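Long-range contacts in lactaldehyde dehydrogenase (Methanocaldococcus jannaschii, PDB 3PQA), which oxidises lactaldehyde to lactate with NAD, preferred over NADP, in the biosynthesis of coenzyme F420: residues E44-V49 / N188-V193; N64-I69 / T101-A106; K110-E115 / T126-V131. All blocks are in the same frame, centred on the assembly; numbering follows the deposited sequence.

Contact 1 (E44-V49 / N188-V193); sequences EKYKEV and NVPLGV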
ATOM      1  N   GLU B  44      18.864  -1.710 -28.374  1.00 13.40           N
ATOM      2  CA  GLU B  44      17.763  -0.800 -28.692  0.50 13.43           C
ATOM      3  C   GLU B  44      16.701  -1.501 -29.549  1.00 12.18           C
ATOM      4  O   GLU B  44      15.496  -1.263 -29.388  1.00 12.09           O
ATOM      5  CB  GLU B  44      18.293   0.449 -29.421  0.50 15.64           C
ATOM      6  CG  GLU B  44      17.256   1.552 -29.668  0.50 17.78           C
ATOM      7  CD  GLU B  44      17.745   2.634 -30.624  0.50 16.23           C
ATOM      8  OE1 GLU B  44      18.734   2.398 -31.344  0.50 17.87           O
ATOM      9  OE2 GLU B  44      17.140   3.727 -30.668  0.50 17.96           O
ATOM     10  N   LYS B  45      17.164  -2.359 -30.463  1.00 11.74           N
ATOM     11  CA  LYS B  45      16.288  -3.057 -31.402  1.00 12.99           C
ATOM     12  C   LYS B  45      15.366  -4.048 -30.703  1.00 13.08           C
ATOM     13  O   LYS B  45      14.353  -4.440 -31.270  1.00 13.43           O
ATOM     14  CB  LYS B  45      17.100  -3.775 -32.491  1.00 15.50           C
ATOM     15  CG  LYS B  45      17.855  -2.827 -33.410  1.00 17.85           C
ATOM     16  CD  LYS B  45      18.723  -3.564 -34.422  1.00 16.48           C
ATOM     17  CE  LYS B  45      19.568  -2.573 -35.226  1.00 18.14           C
ATOM     18  NZ  LYS B  45      20.433  -3.267 -36.222  1.00 16.86           N
ATOM     19  N   TYR B  46      15.703  -4.428 -29.466  1.00 13.82           N
ATOM     20  CA  TYR B  46      14.894  -5.410 -28.743  1.00 15.46           C
ATOM     21  C   TYR B  46      14.029  -4.832 -27.632  1.00 13.56           C
ATOM     22  O   TYR B  46      13.426  -5.588 -26.861  1.00 13.61           O
ATOM     23  CB  TYR B  46      15.783  -6.515 -28.188  1.00 19.93           C
ATOM     24  CG  TYR B  46      16.413  -7.338 -29.276  1.00 21.02           C
ATOM     25  CD1 TYR B  46      15.661  -8.263 -30.005  1.00 20.60           C
ATOM     26  CD2 TYR B  46      17.753  -7.182 -29.585  1.00 20.62           C
ATOM     27  CE1 TYR B  46      16.254  -9.014 -31.022  1.00 21.25           C
ATOM     28  CE2 TYR B  46      18.355  -7.926 -30.583  1.00 21.25           C
ATOM     29  CZ  TYR B  46      17.609  -8.839 -31.289  1.00 20.92           C
ATOM     30  OH  TYR B  46      18.237  -9.557 -32.275  1.00 21.40           O
ATOM     31  N   LYS B  47      13.952  -3.503 -27.566  1.00 13.02           N
ATOM     32  CA  LYS B  47      13.145  -2.810 -26.541  1.00 13.32           C
ATOM     33  C   LYS B  47      11.668  -3.182 -26.612  1.00 13.66           C
ATOM     34  O   LYS B  47      11.032  -3.392 -25.578  1.00 13.63           O
ATOM     35  CB  LYS B  47      13.312  -1.292 -26.639  1.00 14.19           C
ATOM     36  CG  LYS B  47      14.682  -0.791 -26.193  1.00 14.70           C
ATOM     37  CD  LYS B  47      14.837   0.724 -26.397  1.00 14.53           C
ATOM     38  CE  LYS B  47      14.135   1.541 -25.296  1.00 14.78           C
ATOM     39  NZ  LYS B  47      14.243   3.015 -25.562  1.00 14.58           N
ATOM     40  N   GLU B  48      11.130  -3.259 -27.827  1.00 15.26           N
ATOM     41  CA  GLU B  48       9.728  -3.653 -28.008  1.00 17.25           C
ATOM     42  C   GLU B  48       9.445  -5.085 -27.581  1.00 15.56           C
ATOM     43  O   GLU B  48       8.431  -5.345 -26.926  1.00 15.38           O
ATOM     44  CB  GLU B  48       9.245  -3.384 -29.440  1.00 22.98           C
ATOM     45  CG  GLU B  48       8.876  -1.922 -29.655  1.00 26.11           C
ATOM     46  CD  GLU B  48       7.797  -1.445 -28.681  1.00 24.17           C
ATOM     47  OE1 GLU B  48       8.068  -0.535 -27.873  1.00 26.21           O
ATOM     48  OE2 GLU B  48       6.672  -1.985 -28.722  1.00 26.33           O
ATOM     49  N   VAL B  49      10.338  -6.005 -27.948  1.00 15.94           N
ATOM     50  CA  VAL B  49      10.227  -7.405 -27.536  1.00 16.96           C
ATOM     51  C   VAL B  49      10.182  -7.567 -26.015  1.00 16.13           C
ATOM     52  O   VAL B  49       9.285  -8.256 -25.489  1.00 16.17           O
ATOM     53  CB  VAL B  49      11.347  -8.295 -28.160  1.00 19.15           C
ATOM     54  CG1 VAL B  49      11.415  -9.662 -27.473  1.00 21.36           C
ATOM     55  CG2 VAL B  49      11.099  -8.484 -29.630  1.00 21.29           C
ATOM     56  N   ASN B 188      12.279 -18.858 -25.763  1.00 20.03           N
ATOM     57  CA  ASN B 188      12.228 -18.248 -27.101  0.50 20.59           C
ATOM     58  C   ASN B 188      12.286 -16.720 -27.148  1.00 18.58           C
ATOM     59  O   ASN B 188      11.584 -16.073 -27.929  1.00 18.57           O
ATOM     60  CB  ASN B 188      11.040 -18.797 -27.896  0.50 24.84           C
ATOM     61  CG  ASN B 188      11.063 -20.299 -27.977  0.50 24.86           C
ATOM     62  OD1 ASN B 188      12.111 -20.898 -28.234  0.50 25.35           O
ATOM     63  ND2 ASN B 188       9.919 -20.924 -27.740  0.50 25.40           N
ATOM     64  N   VAL B 189      13.158 -16.155 -26.318  1.00 17.36           N
ATOM     65  CA  VAL B 189      13.380 -14.730 -26.304  1.00 16.94           C
ATOM     66  C   VAL B 189      14.745 -14.467 -26.931  1.00 17.55           C
ATOM     67  O   VAL B 189      15.703 -15.190 -26.633  1.00 17.48           O
ATOM     68  CB  VAL B 189      13.316 -14.171 -24.855  1.00 16.59           C
ATOM     69  CG1 VAL B 189      13.606 -12.673 -24.821  1.00 16.93           C
ATOM     70  CG2 VAL B 189      11.952 -14.489 -24.240  1.00 16.88           C
ATOM     71  N   PRO B 190      14.836 -13.449 -27.813  1.00 18.59           N
ATOM     72  CA  PRO B 190      16.120 -13.110 -28.418  1.00 18.82           C
ATOM     73  C   PRO B 190      17.192 -12.844 -27.366  1.00 18.76           C
ATOM     74  O   PRO B 190      16.916 -12.236 -26.322  1.00 18.56           O
ATOM     75  CB  PRO B 190      15.827 -11.819 -29.181  1.00 19.20           C
ATOM     76  CG  PRO B 190      14.379 -11.871 -29.482  1.00 19.98           C
ATOM     77  CD  PRO B 190      13.727 -12.657 -28.385  1.00 19.15           C
ATOM     78  N   LEU B 191      18.412 -13.287 -27.655  1.00 18.27           N
ATOM     79  CA  LEU B 191      19.534 -13.124 -26.732  1.00 17.60           C
ATOM     80  C   LEU B 191      19.912 -11.664 -26.542  1.00 15.26           C
ATOM     81  O   LEU B 191      20.483 -11.296 -25.513  1.00 15.26           O
ATOM     82  CB  LEU B 191      20.753 -13.922 -27.212  1.00 19.15           C
ATOM     83  CG  LEU B 191      20.582 -15.433 -27.365  1.00 19.65           C
ATOM     84  CD1 LEU B 191      21.960 -16.062 -27.600  1.00 19.44           C
ATOM     85  CD2 LEU B 191      19.888 -16.040 -26.147  1.00 19.32           C
ATOM     86  N   GLY B 192      19.575 -10.845 -27.536  1.00 13.92           N
ATOM     87  CA  GLY B 192      19.889  -9.414 -27.529  1.00 13.20           C
ATOM     88  C   GLY B 192      19.230  -8.563 -26.453  1.00 11.88           C
ATOM     89  O   GLY B 192      19.570  -7.391 -26.302  1.00 12.40           O
ATOM     90  N   VAL B 193      18.294  -9.148 -25.708  1.00 11.62           N
ATOM     91  CA  VAL B 193      17.650  -8.436 -24.595  1.00 11.62           C
ATOM     92  C   VAL B 193      18.571  -8.244 -23.376  1.00 11.17           C
ATOM     93  O   VAL B 193      18.352  -7.335 -22.570  1.00 11.15           O
ATOM     94  CB  VAL B 193      16.301  -9.081 -24.151  1.00 12.24           C
ATOM     95  CG1 VAL B 193      15.341  -9.239 -25.331  1.00 12.65           C
ATOM     96  CG2 VAL B 193      16.533 -10.398 -23.431  1.00 12.75           C
TER
HETATM   97  O   HOH W   1      19.525 -11.391 -30.410  1.00 30.50           O
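Tyr46, the N-cap residue of the short helix 47-51 and part of a type I turn from Glu44 to Lys47, lies with its CA 5.8 Å from the CA of Val193, in the 3-10 turn 191-193. The example illustrates how one aromatic ring can join two turns that share no direct hydrogen bond. The Tyr46 ring slants across Pro190, its CE1 3.4 Å from Pro190 CB. On the CD2 side of the ring the partner is backbone: Tyr46 CD2 lies 3.7 Å from Gly192 CA. Even a methyl group on Gly192 would collide with CE2, so the ring packs against bare main chain. The torsion that sets CG opposite the carbonyl carbon (chi1 -66°) directs the ring to this spot, while Tyr46 CB rests 4.0 Å from Val193 CG1. One helical turn on, Val49 meets the same proline end-on, its CG1 3.9 Å from Pro190 CD. The polar end of the tyrosine is tied in through solvent: a water accepts a bond from Gly192 N at 2.9 Å and makes a weak one with Tyr46 OH. This is surface packing, away from the probable active site, that joins the turn before helix 47-51 to the connection between helix 171-186 and strand 194-196, at the edge of the mixed sheet of the NAD-binding part of the aldehyde dehydrogenase fold. Asn188, with positive phi, is the C-prime residue of the Schellman motif that ends helix 171-186. Val193 packs on Leu184 of that helix and bonds through its backbone to Ile161 of strand 160-165. Across the contact, Glu44 and Lys47 lie against Ile133 of strand 122-138, which pairs with strand 160-165.

Contact 2 (N64-I69 / T101-A106); sequences NIAKQI and TFKLAA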
ATOM      1  N   ASN B  64      13.928 -19.865 -13.933  1.00 12.45           N
ATOM      2  CA  ASN B  64      14.913 -20.745 -14.548  1.00 14.21           C
ATOM      3  C   ASN B  64      16.337 -20.282 -14.292  1.00 14.47           C
ATOM      4  O   ASN B  64      17.218 -21.096 -14.113  1.00 15.05           O
ATOM      5  CB  ASN B  64      14.657 -20.956 -16.040  1.00 16.75           C
ATOM      6  CG  ASN B  64      15.567 -22.032 -16.637  1.00 16.83           C
ATOM      7  OD1 ASN B  64      16.506 -21.722 -17.335  1.00 17.00           O
ATOM      8  ND2 ASN B  64      15.280 -23.291 -16.341  1.00 17.00           N
ATOM      9  N   ILE B  65      16.549 -18.974 -14.239  1.00 13.48           N
ATOM     10  CA  ILE B  65      17.858 -18.444 -13.853  1.00 12.71           C
ATOM     11  C   ILE B  65      18.179 -18.911 -12.435  1.00 12.47           C
ATOM     12  O   ILE B  65      19.284 -19.428 -12.175  1.00 13.45           O
ATOM     13  CB  ILE B  65      17.916 -16.903 -13.989  1.00 13.04           C
ATOM     14  CG1 ILE B  65      17.938 -16.510 -15.478  1.00 12.76           C
ATOM     15  CG2 ILE B  65      19.140 -16.341 -13.272  1.00 12.75           C
ATOM     16  CD1 ILE B  65      17.651 -15.057 -15.752  1.00 13.13           C
ATOM     17  N   ALA B  66      17.214 -18.763 -11.527  1.00 12.81           N
ATOM     18  CA  ALA B  66      17.400 -19.240 -10.158  1.00 12.92           C
ATOM     19  C   ALA B  66      17.714 -20.734 -10.124  1.00 13.36           C
ATOM     20  O   ALA B  66      18.590 -21.174  -9.376  1.00 13.37           O
ATOM     21  CB  ALA B  66      16.177 -18.939  -9.308  1.00 13.33           C
ATOM     22  N   LYS B  67      16.988 -21.517 -10.925  1.00 14.54           N
ATOM     23  CA  LYS B  67      17.203 -22.956 -10.953  1.00 16.51           C
ATOM     24  C   LYS B  67      18.627 -23.286 -11.397  1.00 14.68           C
ATOM     25  O   LYS B  67      19.300 -24.105 -10.773  1.00 14.68           O
ATOM     26  CB  LYS B  67      16.175 -23.646 -11.849  1.00 20.67           C
ATOM     27  CG  LYS B  67      16.284 -25.165 -11.860  1.00 22.21           C
ATOM     28  CD  LYS B  67      15.123 -25.781 -12.604  1.00 22.14           C
ATOM     29  CE  LYS B  67      15.331 -27.278 -12.806  1.00 22.52           C
ATOM     30  NZ  LYS B  67      16.179 -27.573 -14.010  1.00 22.86           N
ATOM     31  N   GLN B  68      19.089 -22.643 -12.465  1.00 14.50           N
ATOM     32  CA  GLN B  68      20.457 -22.886 -12.956  1.00 15.13           C
ATOM     33  C   GLN B  68      21.558 -22.511 -11.956  1.00 14.72           C
ATOM     34  O   GLN B  68      22.557 -23.237 -11.827  1.00 14.98           O
ATOM     35  CB  GLN B  68      20.713 -22.145 -14.252  1.00 16.26           C
ATOM     36  CG  GLN B  68      19.921 -22.645 -15.455  1.00 16.77           C
ATOM     37  CD  GLN B  68      20.292 -21.853 -16.674  1.00 16.57           C
ATOM     38  OE1 GLN B  68      21.426 -21.925 -17.143  1.00 16.88           O
ATOM     39  NE2 GLN B  68      19.362 -21.042 -17.160  1.00 16.87           N
ATOM     40  N   ILE B  69      21.380 -21.376 -11.270  1.00 14.05           N
ATOM     41  CA  ILE B  69      22.338 -20.925 -10.252  1.00 14.12           C
ATOM     42  C   ILE B  69      22.404 -21.970  -9.144  1.00 14.75           C
ATOM     43  O   ILE B  69      23.488 -22.349  -8.704  1.00 15.40           O
ATOM     44  CB  ILE B  69      21.962 -19.543  -9.654  1.00 13.76           C
ATOM     45  CG1 ILE B  69      22.070 -18.445 -10.720  1.00 13.66           C
ATOM     46  CG2 ILE B  69      22.862 -19.192  -8.445  1.00 13.64           C
ATOM     47  CD1 ILE B  69      21.532 -17.060 -10.284  1.00 13.60           C
ATOM     48  N   THR B 101      17.262 -13.669  -4.819  1.00 10.84           N
ATOM     49  CA  THR B 101      16.993 -12.421  -5.526  1.00 10.63           C
ATOM     50  C   THR B 101      16.246 -12.667  -6.837  1.00  9.74           C
ATOM     51  O   THR B 101      15.287 -11.960  -7.152  1.00  9.52           O
ATOM     52  CB  THR B 101      18.323 -11.666  -5.755  1.00 11.37           C
ATOM     53  OG1 THR B 101      18.865 -11.353  -4.470  1.00 12.29           O
ATOM     54  CG2 THR B 101      18.122 -10.378  -6.544  1.00 12.19           C
ATOM     55  N   PHE B 102      16.696 -13.660  -7.610  1.00 10.20           N
ATOM     56  CA  PHE B 102      15.976 -14.004  -8.835  1.00 10.95           C
ATOM     57  C   PHE B 102      14.568 -14.516  -8.543  1.00 10.57           C
ATOM     58  O   PHE B 102      13.624 -14.148  -9.241  1.00 11.18           O
ATOM     59  CB  PHE B 102      16.801 -14.949  -9.728  1.00 13.15           C
ATOM     60  CG  PHE B 102      17.812 -14.222 -10.578  1.00 13.79           C
ATOM     61  CD1 PHE B 102      17.409 -13.539 -11.728  1.00 13.32           C
ATOM     62  CD2 PHE B 102      19.166 -14.194 -10.216  1.00 13.37           C
ATOM     63  CE1 PHE B 102      18.346 -12.843 -12.520  1.00 13.81           C
ATOM     64  CE2 PHE B 102      20.097 -13.502 -10.994  1.00 13.86           C
ATOM     65  CZ  PHE B 102      19.686 -12.829 -12.142  1.00 13.39           C
ATOM     66  N   LYS B 103      14.418 -15.338  -7.502  1.00 11.06           N
ATOM     67  CA  LYS B 103      13.081 -15.842  -7.143  1.00 12.21           C
ATOM     68  C   LYS B 103      12.108 -14.761  -6.672  1.00 11.22           C
ATOM     69  O   LYS B 103      10.921 -14.809  -6.992  1.00 11.35           O
ATOM     70  CB  LYS B 103      13.170 -16.948  -6.105  1.00 16.75           C
ATOM     71  CG  LYS B 103      13.845 -18.180  -6.635  1.00 18.30           C
ATOM     72  CD  LYS B 103      13.773 -19.315  -5.653  1.00 18.38           C
ATOM     73  CE  LYS B 103      14.119 -20.608  -6.382  1.00 18.92           C
ATOM     74  NZ  LYS B 103      13.886 -21.796  -5.508  1.00 19.24           N
ATOM     75  N   LEU B 104      12.621 -13.790  -5.928  1.00 10.22           N
ATOM     76  CA  LEU B 104      11.805 -12.686  -5.448  1.00 10.39           C
ATOM     77  C   LEU B 104      11.347 -11.802  -6.597  1.00 10.11           C
ATOM     78  O   LEU B 104      10.208 -11.319  -6.612  1.00 10.99           O
ATOM     79  CB  LEU B 104      12.552 -11.862  -4.394  1.00 12.96           C
ATOM     80  CG  LEU B 104      11.662 -10.979  -3.515  1.00 13.81           C
ATOM     81  CD1 LEU B 104      10.588 -11.798  -2.814  1.00 13.26           C
ATOM     82  CD2 LEU B 104      12.505 -10.225  -2.490  1.00 13.22           C
ATOM     83  N   ALA B 105      12.229 -11.585  -7.575  1.00 10.05           N
ATOM     84  CA  ALA B 105      11.817 -10.850  -8.761  1.00  9.66           C
ATOM     85  C   ALA B 105      10.684 -11.567  -9.502  1.00  9.56           C
ATOM     86  O   ALA B 105       9.732 -10.919  -9.952  1.00  9.90           O
ATOM     87  CB  ALA B 105      12.996 -10.646  -9.680  1.00  9.83           C
ATOM     88  N   ALA B 106      10.804 -12.894  -9.636  1.00 10.38           N
ATOM     89  CA  ALA B 106       9.738 -13.727 -10.225  1.00 11.09           C
ATOM     90  C   ALA B 106       8.388 -13.497  -9.534  1.00 11.31           C
ATOM     91  O   ALA B 106       7.360 -13.295 -10.204  1.00 12.03           O
ATOM     92  CB  ALA B 106      10.122 -15.201 -10.180  1.00 11.80           C
TER
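The ring of Phe102 carries the methyl CG2 of Ile65 almost exactly over the centre of one face, 3.4 Å from the ring centroid and only 3° off the normal, a CH-pi contact. Ile69 comes to the same ring obliquely, its CD1 3.7 Å from Phe102 CD2, the two side chains crossing at about a right angle. Ala148 and Ala152 of helix 145-156 and Leu62 of helix 55-71 also touch the phenylalanine. With its CG1 turned opposite the carbonyl carbon (chi1 -72°), Ile65 has CG2 trans to the backbone N, where it can cover the ring, and its CD1 reaches the ring's CE1 side as well.

Beside the ring, Ala66 is the small residue at the closest backbone approach, its CA 5.6 Å from the CA of Phe102. Ala66 CB meets Lys103 CG at 3.6 Å, and the extended lysine chain runs on past it, CE also near the methyl. This is a worked case of antiparallel helix packing: the axes of 64-69 and 101-106 approach to 8.6 Å at a crossing angle of -162°. Away from the interface, Gln68 NE2 bonds Asn64 OD1 at 2.9 Å and also Ile179 O of helix 171-186, while Ile65 packs on Ile180 and Ala183 of that helix.

Across the interface the meeting is wholly between carbon atoms. Its cohesion therefore rests on dispersion and on exclusion of water; the fit of the isoleucine methyl over the ring and of Ala66 beside Lys103 is consistent with a defined register, with the amides of Asn64 and Gln68 turned to helix 171-186.

Contact 3 (K110-E115 / T126-V131); sequences KEHRDE and TRREPV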
ATOM      1  N   LYS B 110       4.549 -11.098 -10.749  1.00 12.20           N
ATOM      2  CA  LYS B 110       3.172 -11.533 -10.594  1.00 13.86           C
ATOM      3  C   LYS B 110       2.386 -10.700  -9.586  1.00 12.68           C
ATOM      4  O   LYS B 110       1.187 -10.510  -9.763  1.00 13.12           O
ATOM      5  CB  LYS B 110       3.112 -13.013 -10.215  1.00 17.80           C
ATOM      6  CG  LYS B 110       3.461 -13.931 -11.379  1.00 19.53           C
ATOM      7  CD  LYS B 110       3.175 -15.379 -11.076  1.00 19.08           C
ATOM      8  CE  LYS B 110       3.486 -16.230 -12.300  1.00 20.02           C
ATOM      9  NZ  LYS B 110       2.611 -17.420 -12.417  1.00 19.65           N
ATOM     10  N   GLU B 111       3.065 -10.196  -8.558  1.00 11.75           N
ATOM     11  CA  GLU B 111       2.383  -9.574  -7.422  1.00 12.44           C
ATOM     12  C   GLU B 111       2.446  -8.063  -7.298  1.00 13.54           C
ATOM     13  O   GLU B 111       1.691  -7.502  -6.507  1.00 13.44           O
ATOM     14  CB  GLU B 111       2.874 -10.191  -6.105  1.00 13.26           C
ATOM     15  CG  GLU B 111       2.519 -11.667  -5.948  1.00 13.88           C
ATOM     16  CD  GLU B 111       1.020 -11.910  -6.029  1.00 13.51           C
ATOM     17  OE1 GLU B 111       0.284 -11.288  -5.244  1.00 13.93           O
ATOM     18  OE2 GLU B 111       0.584 -12.709  -6.875  1.00 13.87           O
ATOM     19  N   HIS B 112       3.349  -7.395  -8.020  1.00 14.14           N
ATOM     20  CA  HIS B 112       3.488  -5.942  -7.891  0.50 15.38           C
ATOM     21  C   HIS B 112       2.134  -5.284  -8.142  1.00 12.90           C
ATOM     22  O   HIS B 112       1.435  -5.643  -9.083  1.00 12.47           O
ATOM     23  CB  HIS B 112       4.543  -5.369  -8.846  0.50 19.81           C
ATOM     24  CG  HIS B 112       4.220  -3.990  -9.336  0.50 20.60           C
ATOM     25  ND1 HIS B 112       3.571  -3.757 -10.531  0.50 20.41           N
ATOM     26  CD2 HIS B 112       4.408  -2.775  -8.768  0.50 20.38           C
ATOM     27  CE1 HIS B 112       3.393  -2.459 -10.689  0.50 20.59           C
ATOM     28  NE2 HIS B 112       3.893  -1.840  -9.632  0.50 20.61           N
ATOM     29  N   ARG B 113       1.776  -4.330  -7.299  1.00 12.58           N
ATOM     30  CA  ARG B 113       0.470  -3.691  -7.386  1.00 13.64           C
ATOM     31  C   ARG B 113       0.503  -2.281  -7.983  1.00 12.61           C
ATOM     32  O   ARG B 113       1.395  -1.489  -7.690  1.00 13.56           O
ATOM     33  CB  ARG B 113      -0.176  -3.644  -5.985  1.00 17.43           C
ATOM     34  CG  ARG B 113      -0.443  -5.004  -5.359  1.00 19.93           C
ATOM     35  CD  ARG B 113      -1.486  -5.774  -6.147  1.00 18.82           C
ATOM     36  NE  ARG B 113      -2.227  -6.725  -5.317  1.00 20.27           N
ATOM     37  CZ  ARG B 113      -1.907  -8.007  -5.149  1.00 19.72           C
ATOM     38  NH1 ARG B 113      -0.835  -8.528  -5.750  1.00 20.23           N
ATOM     39  NH2 ARG B 113      -2.666  -8.778  -4.375  1.00 20.35           N
ATOM     40  N   ASP B 114      -0.479  -1.990  -8.826  1.00 12.23           N
ATOM     41  CA  ASP B 114      -0.743  -0.632  -9.278  0.50 13.23           C
ATOM     42  C   ASP B 114      -1.950  -0.122  -8.488  1.00 11.62           C
ATOM     43  O   ASP B 114      -2.539  -0.873  -7.700  1.00 11.65           O
ATOM     44  CB  ASP B 114      -1.014  -0.601 -10.780  0.50 17.20           C
ATOM     45  CG  ASP B 114       0.205  -0.969 -11.599  0.50 18.44           C
ATOM     46  OD1 ASP B 114       1.299  -0.463 -11.288  0.50 17.65           O
ATOM     47  OD2 ASP B 114       0.067  -1.761 -12.554  0.50 17.65           O
ATOM     48  N   GLU B 115      -2.316   1.139  -8.682  1.00 11.07           N
ATOM     49  CA  GLU B 115      -3.398   1.736  -7.886  1.00 10.82           C
ATOM     50  C   GLU B 115      -4.502   2.357  -8.724  1.00 10.33           C
ATOM     51  O   GLU B 115      -4.310   2.676  -9.908  1.00 11.05           O
ATOM     52  CB  GLU B 115      -2.836   2.800  -6.943  1.00 12.76           C
ATOM     53  CG  GLU B 115      -2.180   3.979  -7.686  1.00 13.94           C
ATOM     54  CD  GLU B 115      -1.620   5.052  -6.760  1.00 13.21           C
ATOM     55  OE1 GLU B 115      -2.007   5.104  -5.559  1.00 14.01           O
ATOM     56  OE2 GLU B 115      -0.775   5.849  -7.245  1.00 14.11           O
ATOM     57  N   THR B 126      -3.062   3.458 -12.477  1.00 10.13           N
ATOM     58  CA  THR B 126      -1.657   3.519 -12.882  1.00 10.19           C
ATOM     59  C   THR B 126      -1.207   2.214 -13.528  1.00 10.46           C
ATOM     60  O   THR B 126      -1.823   1.170 -13.350  1.00 10.11           O
ATOM     61  CB  THR B 126      -0.730   3.832 -11.689  1.00 10.82           C
ATOM     62  OG1 THR B 126      -0.853   2.801 -10.684  1.00 11.59           O
ATOM     63  CG2 THR B 126      -1.084   5.181 -11.077  1.00 11.77           C
ATOM     64  N   ARG B 127      -0.126   2.304 -14.301  1.00 11.03           N
ATOM     65  CA  ARG B 127       0.483   1.167 -14.965  1.00 11.26           C
ATOM     66  C   ARG B 127       1.978   1.459 -14.957  1.00 12.48           C
ATOM     67  O   ARG B 127       2.376   2.586 -15.244  1.00 13.58           O
ATOM     68  CB  ARG B 127      -0.063   1.068 -16.389  1.00 13.65           C
ATOM     69  CG  ARG B 127       0.642   0.110 -17.326  1.00 14.52           C
ATOM     70  CD  ARG B 127      -0.072   0.106 -18.684  1.00 14.46           C
ATOM     71  NE  ARG B 127       0.671  -0.641 -19.704  1.00 15.04           N
ATOM     72  CZ  ARG B 127       0.584  -1.955 -19.882  1.00 14.89           C
ATOM     73  NH1 ARG B 127      -0.210  -2.689 -19.102  1.00 15.34           N
ATOM     74  NH2 ARG B 127       1.297  -2.544 -20.831  1.00 15.39           N
ATOM     75  N   ARG B 128       2.790   0.475 -14.583  1.00 12.20           N
ATOM     76  CA  ARG B 128       4.242   0.627 -14.627  1.00 13.23           C
ATOM     77  C   ARG B 128       4.706   0.097 -15.993  1.00 12.81           C
ATOM     78  O   ARG B 128       4.219  -0.932 -16.451  1.00 13.23           O
ATOM     79  CB  ARG B 128       4.929  -0.138 -13.475  1.00 17.81           C
ATOM     80  CG  ARG B 128       4.608   0.296 -12.022  1.00 20.89           C
ATOM     81  CD  ARG B 128       4.881   1.756 -11.752  1.00 19.33           C
ATOM     82  NE  ARG B 128       4.843   2.175 -10.338  1.00 21.44           N
ATOM     83  CZ  ARG B 128       3.785   2.629  -9.650  1.00 20.07           C
ATOM     84  NH1 ARG B 128       2.551   2.680 -10.164  1.00 21.52           N
ATOM     85  NH2 ARG B 128       3.964   3.030  -8.393  1.00 21.70           N
ATOM     86  N   GLU B 129       5.608   0.821 -16.650  1.00 11.91           N
ATOM     87  CA  GLU B 129       6.195   0.386 -17.929  1.00 10.93           C
ATOM     88  C   GLU B 129       7.715   0.508 -17.871  1.00  9.88           C
ATOM     89  O   GLU B 129       8.228   1.306 -17.098  1.00  9.90           O
ATOM     90  CB  GLU B 129       5.639   1.212 -19.094  1.00 12.07           C
ATOM     91  CG  GLU B 129       4.122   1.049 -19.266  1.00 12.96           C
ATOM     92  CD  GLU B 129       3.562   1.699 -20.516  1.00 12.43           C
ATOM     93  OE1 GLU B 129       4.266   2.522 -21.141  1.00 13.12           O
ATOM     94  OE2 GLU B 129       2.395   1.401 -20.845  1.00 13.10           O
ATOM     95  N   PRO B 130       8.451  -0.289 -18.680  1.00  9.92           N
ATOM     96  CA  PRO B 130       9.920  -0.184 -18.576  1.00  9.79           C
ATOM     97  C   PRO B 130      10.501   1.191 -18.890  1.00  9.59           C
ATOM     98  O   PRO B 130       9.989   1.903 -19.749  1.00 10.12           O
ATOM     99  CB  PRO B 130      10.424  -1.161 -19.648  1.00 10.13           C
ATOM    100  CG  PRO B 130       9.249  -1.430 -20.553  1.00 10.34           C
ATOM    101  CD  PRO B 130       8.030  -1.283 -19.687  1.00 10.27           C
ATOM    102  N   VAL B 131      11.607   1.527 -18.237  1.00 10.10           N
ATOM    103  CA  VAL B 131      12.343   2.730 -18.592  1.00 10.39           C
ATOM    104  C   VAL B 131      12.968   2.638 -19.985  1.00 10.08           C
ATOM    105  O   VAL B 131      13.133   3.663 -20.658  1.00 11.07           O
ATOM    106  CB  VAL B 131      13.415   3.082 -17.546  1.00 11.42           C
ATOM    107  CG1 VAL B 131      12.739   3.542 -16.261  1.00 11.83           C
ATOM    108  CG2 VAL B 131      14.360   1.899 -17.281  1.00 11.82           C
TER
HETATM  109  O   HOH W   2      -1.923  -1.436 -14.479  1.00 18.88           O
HETATM  110  O   HOH W   3       1.603  -2.577 -14.222  1.00 31.89           O
HETATM  111  O   HOH W   4       1.469   5.150  -8.344  1.00 22.50           O
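Glu115 and Thr126 bond twice: Glu115 N gives a nearly straight bond (177°) to Thr126 OG1 at 3.0 Å, and Thr126 N donates to Glu115 O at 3.0 Å. The threonine hydroxyl thus stands in as an acceptor for a strand amide, placed by a chi1 of 60° that sets OG1 between the backbone N and carbonyl carbon. A valine in its place would probably leave Glu115 N without this acceptor. Alongside, in one of its two conformers, His112 NE2 lies near Arg128 CG and over one face of the guanidinium, offset toward its rim. Asp114 also has two conformers; in one, OD1 is 3.6 Å from Arg128 NH1, well out of the guanidinium plane, a salt bridge of charge alone, and a water donates to both Asp114 OD2 and Thr126 O.

Farther out, Glu452 holds Arg128 NE, Tyr449 of the second subunit bonds Glu115 OE2, and residues 114-115 pair antiparallel with a strand of the fourth subunit, extending the sheet across the interface. In this hairpin at a subunit boundary, one backbone bond and one to the threonine hydroxyl join the strands, whereas the looser charges of Asp114 and Arg128 are likely to be partly screened by water.

The three contacts show how chemistry follows place in the fold. Contact 2 is the buried one, an apolar helix-helix interface, whereas contacts 1 and 3 lie at the surface and use water to join their polar groups. Contact 1 still rests on apolar packing, with an aromatic ring between turns; contact 3 depends on strand hydrogen bonds and charge. Helix 88-111 links contacts 2 and 3, supplying the phenylalanine of one and running into the hairpin of the other. Helix 47-51 of contact 1 is followed directly by helix 55-71 of contact 2. Along the chain both later contacts are nested within the loop that contact 1 closes, their centres about 20 and 21 Å from its own.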